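Local structure of topoisomerase I-like protein (Leishmania donovani, 2B9S) at residues Ile41-Asp46 with Glu100-Glu105; Gln180-Thr185 with Gly200-Ala205. The protein relaxes supercoiled DNA as the large subunit of a heterodimeric type IB topoisomerase, probably cutting and resealing one strand together with the small subunit, which supplies the tyrosine. All coordinates share one frame; numbering follows the deposited sequence.

Contact 1 of 2, residues Ile41-Asp46 with Glu100-Glu105; sequences IPIFYD and ELCDFE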
# COMPACT_ATOMS: atom_id res chain seq x y z
N ILE D 41 -1.96 -20.62 -30.76
CA ILE D 41 -2.93 -21.63 -30.31
C ILE D 41 -4.37 -21.08 -30.37
O ILE D 41 -4.66 -20.05 -29.77
CB ILE D 41 -2.60 -22.18 -28.87
CG1 ILE D 41 -1.14 -22.66 -28.76
CG2 ILE D 41 -3.54 -23.34 -28.48
CD1 ILE D 41 -0.73 -23.73 -29.79
N PRO D 42 -5.27 -21.75 -31.05
CA PRO D 42 -6.67 -21.30 -31.08
C PRO D 42 -7.44 -21.57 -29.79
O PRO D 42 -7.02 -22.35 -28.96
CB PRO D 42 -7.26 -22.10 -32.22
CG PRO D 42 -6.51 -23.34 -32.20
CD PRO D 42 -5.12 -23.03 -31.76
N ILE D 43 -8.58 -20.91 -29.63
CA ILE D 43 -9.65 -21.43 -28.80
C ILE D 43 -10.78 -22.03 -29.62
O ILE D 43 -10.79 -21.95 -30.83
CB ILE D 43 -10.18 -20.36 -27.83
CG1 ILE D 43 -10.99 -19.30 -28.54
CG2 ILE D 43 -9.08 -19.77 -27.02
CD1 ILE D 43 -12.18 -18.85 -27.79
N PHE D 44 -11.73 -22.64 -28.94
CA PHE D 44 -12.91 -23.16 -29.59
C PHE D 44 -14.15 -22.46 -29.07
O PHE D 44 -14.41 -22.45 -27.89
CB PHE D 44 -13.00 -24.67 -29.40
CG PHE D 44 -12.01 -25.45 -30.22
CD1 PHE D 44 -10.70 -25.53 -29.85
CD2 PHE D 44 -12.41 -26.10 -31.37
CE1 PHE D 44 -9.81 -26.23 -30.61
CE2 PHE D 44 -11.52 -26.80 -32.12
CZ PHE D 44 -10.22 -26.86 -31.74
N TYR D 45 -14.91 -21.84 -29.96
CA TYR D 45 -16.15 -21.20 -29.60
C TYR D 45 -17.33 -22.01 -30.11
O TYR D 45 -17.37 -22.39 -31.28
CB TYR D 45 -16.22 -19.76 -30.12
CG TYR D 45 -17.47 -19.05 -29.63
CD1 TYR D 45 -17.54 -18.55 -28.33
CD2 TYR D 45 -18.60 -18.94 -30.45
CE1 TYR D 45 -18.69 -17.92 -27.86
CE2 TYR D 45 -19.75 -18.31 -30.00
CZ TYR D 45 -19.79 -17.80 -28.70
OH TYR D 45 -20.93 -17.18 -28.24
N ASP D 46 -18.28 -22.30 -29.21
CA ASP D 46 -19.41 -23.19 -29.49
C ASP D 46 -19.01 -24.44 -30.31
O ASP D 46 -19.71 -24.84 -31.25
CB ASP D 46 -20.55 -22.41 -30.15
CG ASP D 46 -21.89 -23.12 -30.06
OD1 ASP D 46 -22.03 -24.06 -29.23
OD2 ASP D 46 -22.79 -22.73 -30.83
N GLU D 100 -19.54 -18.42 -21.76
CA GLU D 100 -19.88 -19.81 -21.42
C GLU D 100 -19.53 -20.77 -22.57
O GLU D 100 -19.17 -21.92 -22.34
CB GLU D 100 -21.40 -19.91 -21.05
N LEU D 101 -19.62 -20.26 -23.80
CA LEU D 101 -19.36 -21.05 -25.00
C LEU D 101 -17.90 -21.02 -25.48
O LEU D 101 -17.58 -21.64 -26.50
CB LEU D 101 -20.30 -20.60 -26.14
CG LEU D 101 -21.80 -20.81 -25.90
CD1 LEU D 101 -22.56 -20.42 -27.15
CD2 LEU D 101 -22.09 -22.26 -25.53
N CYS D 102 -17.04 -20.30 -24.76
CA CYS D 102 -15.61 -20.23 -25.08
C CYS D 102 -14.87 -21.34 -24.39
O CYS D 102 -14.99 -21.48 -23.18
CB CYS D 102 -15.00 -18.91 -24.62
SG CYS D 102 -15.64 -17.44 -25.36
N ASP D 103 -14.07 -22.11 -25.12
CA ASP D 103 -13.26 -23.16 -24.53
C ASP D 103 -11.78 -22.80 -24.68
O ASP D 103 -11.23 -22.82 -25.78
CB ASP D 103 -13.57 -24.48 -25.22
CG ASP D 103 -12.94 -25.69 -24.55
OD1 ASP D 103 -12.02 -25.56 -23.72
OD2 ASP D 103 -13.38 -26.80 -24.88
N PHE D 104 -11.15 -22.50 -23.55
CA PHE D 104 -9.77 -22.02 -23.51
C PHE D 104 -8.77 -23.11 -23.28
O PHE D 104 -7.59 -22.83 -23.08
CB PHE D 104 -9.62 -21.00 -22.38
CG PHE D 104 -10.43 -19.76 -22.56
CD1 PHE D 104 -9.92 -18.68 -23.29
CD2 PHE D 104 -11.70 -19.64 -21.95
CE1 PHE D 104 -10.66 -17.52 -23.45
CE2 PHE D 104 -12.46 -18.47 -22.11
CZ PHE D 104 -11.93 -17.40 -22.86
N GLU D 105 -9.22 -24.36 -23.33
CA GLU D 105 -8.39 -25.51 -22.95
C GLU D 105 -7.07 -25.68 -23.74
O GLU D 105 -6.02 -25.97 -23.13
CB GLU D 105 -9.24 -26.79 -22.93
CG GLU D 105 -8.64 -27.96 -22.15
CD GLU D 105 -8.31 -27.63 -20.66
OE1 GLU D 105 -8.81 -26.62 -20.08
OE2 GLU D 105 -7.55 -28.40 -20.06
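Tyr45 and Cys102 face each other as the non-hydrogen-bonded pair of a short antiparallel ladder, with Phe44 and Asp103 beside them as the hydrogen-bonded pair. In the latter, Phe44 N bonds to Asp103 O at 3.2 Å and Asp103 N to Phe44 O at 2.8 Å. Past the strand end, Asp46 N still reaches Leu101 O at 2.9 Å.

The Tyr45 side chain leaves its CB with CG anti to the backbone N (chi1 -175°), which carries the ring along Leu101 and Cys102. CD1 meets Cys102 SG at 3.7 Å, the sulfur lying in the ring plane at its edge; CE1 touches Leu101 CB at 3.6 Å; CZ leans on the same CB, and OH passes Leu101 CD1. The hydroxyl is hydrogen-bonded to the backbone N of Arg97. Leu101 CD1 also packs on Asp46 CG.

Ile43 sends CG2 to Phe104 CD1 at 4.0 Å, and Trp85 of helix 75-89 packs on both Ile43 and Cys102. Asp103 OD1 accepts from Glu105 N in an Asx turn, with Phe104 at the N-cap position before helix 105-119. Strand 43-45 is the centre of a three-stranded antiparallel sheet, between 48-50 and 102-103, in the DNA-binding fragment of eukaryotic topoisomerase I.

Contact 2 of 2, residues Gln180-Thr185 with Gly200-Ala205; sequences QPEDIT and GHKWAA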
# COMPACT_ATOMS: atom_id res chain seq x y z
N GLN D 180 2.69 2.38 -22.96
CA GLN D 180 3.61 2.82 -24.03
C GLN D 180 4.51 3.99 -23.56
O GLN D 180 4.17 4.69 -22.59
CB GLN D 180 2.83 3.22 -25.29
CG GLN D 180 2.06 2.05 -26.01
CD GLN D 180 2.95 0.87 -26.49
OE1 GLN D 180 2.46 -0.25 -26.65
NE2 GLN D 180 4.23 1.12 -26.71
N PRO D 181 5.67 4.20 -24.22
CA PRO D 181 6.44 5.41 -23.94
C PRO D 181 5.60 6.71 -23.96
O PRO D 181 5.85 7.61 -23.16
CB PRO D 181 7.49 5.42 -25.04
CG PRO D 181 7.65 3.98 -25.43
CD PRO D 181 6.33 3.35 -25.24
N GLU D 182 4.61 6.78 -24.85
CA GLU D 182 3.73 7.94 -24.98
C GLU D 182 2.84 8.18 -23.77
O GLU D 182 2.23 9.25 -23.64
CB GLU D 182 2.86 7.82 -26.24
CG GLU D 182 3.60 8.09 -27.58
CD GLU D 182 4.58 6.97 -28.03
OE1 GLU D 182 4.49 5.81 -27.59
OE2 GLU D 182 5.46 7.26 -28.86
N ASP D 183 2.77 7.19 -22.88
CA ASP D 183 1.97 7.28 -21.66
C ASP D 183 2.78 7.84 -20.49
O ASP D 183 2.21 8.34 -19.51
CB ASP D 183 1.42 5.88 -21.29
CG ASP D 183 0.50 5.30 -22.37
OD1 ASP D 183 -0.32 6.06 -22.91
OD2 ASP D 183 0.59 4.09 -22.68
N ILE D 184 4.11 7.77 -20.61
CA ILE D 184 5.05 8.03 -19.51
C ILE D 184 5.67 9.43 -19.54
O ILE D 184 6.22 9.86 -20.57
CB ILE D 184 6.16 6.94 -19.45
CG1 ILE D 184 5.52 5.58 -19.19
CG2 ILE D 184 7.21 7.24 -18.37
CD1 ILE D 184 6.37 4.39 -19.58
N THR D 185 5.52 10.12 -18.42
CA THR D 185 6.14 11.43 -18.19
C THR D 185 7.43 11.18 -17.42
O THR D 185 7.44 10.49 -16.39
CB THR D 185 5.19 12.39 -17.42
OG1 THR D 185 3.99 12.59 -18.18
CG2 THR D 185 5.83 13.76 -17.18
N GLY D 200 11.39 4.70 -32.40
CA GLY D 200 10.10 4.94 -33.03
C GLY D 200 9.03 5.48 -32.09
O GLY D 200 7.94 5.83 -32.53
N HIS D 201 9.36 5.56 -30.80
CA HIS D 201 8.40 6.08 -29.82
C HIS D 201 8.95 7.35 -29.18
O HIS D 201 10.13 7.66 -29.35
CB HIS D 201 8.08 5.02 -28.76
CG HIS D 201 7.34 3.83 -29.31
ND1 HIS D 201 5.96 3.78 -29.37
CD2 HIS D 201 7.78 2.66 -29.83
CE1 HIS D 201 5.59 2.63 -29.91
NE2 HIS D 201 6.67 1.93 -30.20
N LYS D 202 8.09 8.10 -28.49
CA LYS D 202 8.50 9.25 -27.68
C LYS D 202 7.86 9.18 -26.28
O LYS D 202 6.92 8.43 -26.07
CB LYS D 202 8.13 10.57 -28.37
CG LYS D 202 6.87 10.46 -29.18
CD LYS D 202 5.98 11.69 -29.16
CE LYS D 202 4.55 11.26 -29.50
NZ LYS D 202 3.62 12.38 -29.80
N TRP D 203 8.39 9.95 -25.34
CA TRP D 203 7.79 10.13 -24.02
C TRP D 203 6.55 11.03 -24.12
O TRP D 203 6.38 11.75 -25.11
CB TRP D 203 8.80 10.76 -23.05
CG TRP D 203 10.06 9.96 -22.83
CD1 TRP D 203 11.35 10.38 -23.05
CD2 TRP D 203 10.16 8.61 -22.34
NE1 TRP D 203 12.24 9.38 -22.72
CE2 TRP D 203 11.54 8.28 -22.29
CE3 TRP D 203 9.22 7.65 -21.93
CZ2 TRP D 203 12.00 7.04 -21.85
CZ3 TRP D 203 9.67 6.42 -21.51
CH2 TRP D 203 11.06 6.12 -21.46
N ALA D 204 5.66 10.98 -23.11
CA ALA D 204 4.51 11.90 -23.05
C ALA D 204 5.02 13.33 -22.93
O ALA D 204 4.51 14.24 -23.57
CB ALA D 204 3.62 11.57 -21.85
N ALA D 205 6.05 13.49 -22.10
CA ALA D 205 6.56 14.78 -21.68
C ALA D 205 7.84 14.53 -20.88
O ALA D 205 8.03 13.44 -20.32
CB ALA D 205 5.51 15.53 -20.81
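Just ahead of two neighbouring parallel strands, 185-187 and 205-207 of a four-stranded mixed sheet, the 3-10 turn 181-183 packs against the extended run His201-Trp203, with Ala204 turning after it. Glu182 is the main polar link. Its chain bends at chi2 (73°), bringing the carboxylate back to the other segment, where each oxygen takes a different donor. OE1 accepts from His201 ND1 at 3.1 Å on its syn side, with the carboxylate and imidazole planes turned 56° apart. OE2 takes the backbone N of Lys202 at 2.8 Å in a fairly straight bond (169°), the donor standing well above the carboxylate plane.

Pro181 CG presses on His201 CB at 3.5 Å, while Gln180 NE2 lies 3.8 Å from His201 CE1, its amide roughly parallel to the ring. Further along, Trp203 lays CE3 beside Ile184 CB at 4.0 Å; Phe32 packs on Pro181 and Ile184, and the indole NE1 is hydrogen-bonded to Pro195 O. Pro181 O also receives a CA-H...O contact from Trp203 CA. Ala204 N then makes a hydrogen bond to Ile184 O at 2.8 Å, and Ala204 CB fits close to Glu182 O.

One carboxylate therefore grips both a side-chain N-H and a main-chain N-H, restraining the rotation of the imidazole and the path of the backbone after it. ND1 carries the proton in this bond, and the nearby carboxylate would probably raise the pKa of His201.

Contact 1 closes before contact 2 opens along the chain, and their centres lie 36 Å apart, with nearest atoms about 21 Å from each other. They share no sheet: 41-46 with 100-105 belongs to the three-stranded antiparallel sheet packed on helices 75-89 and 105-119, whereas 180-185 with 200-205 leads into the mixed sheet of strands 185-187, 205-207, 216-219 and 226-229. Both nevertheless belong to the DNA-binding fragment of eukaryotic topoisomerase I. The nearest atom of contact 2 is about 8 Å from the bound nucleic acid, that of contact 1 about 19 Å, so each joins chain segments in its own sheet region, contact 2 the nearer to the DNA.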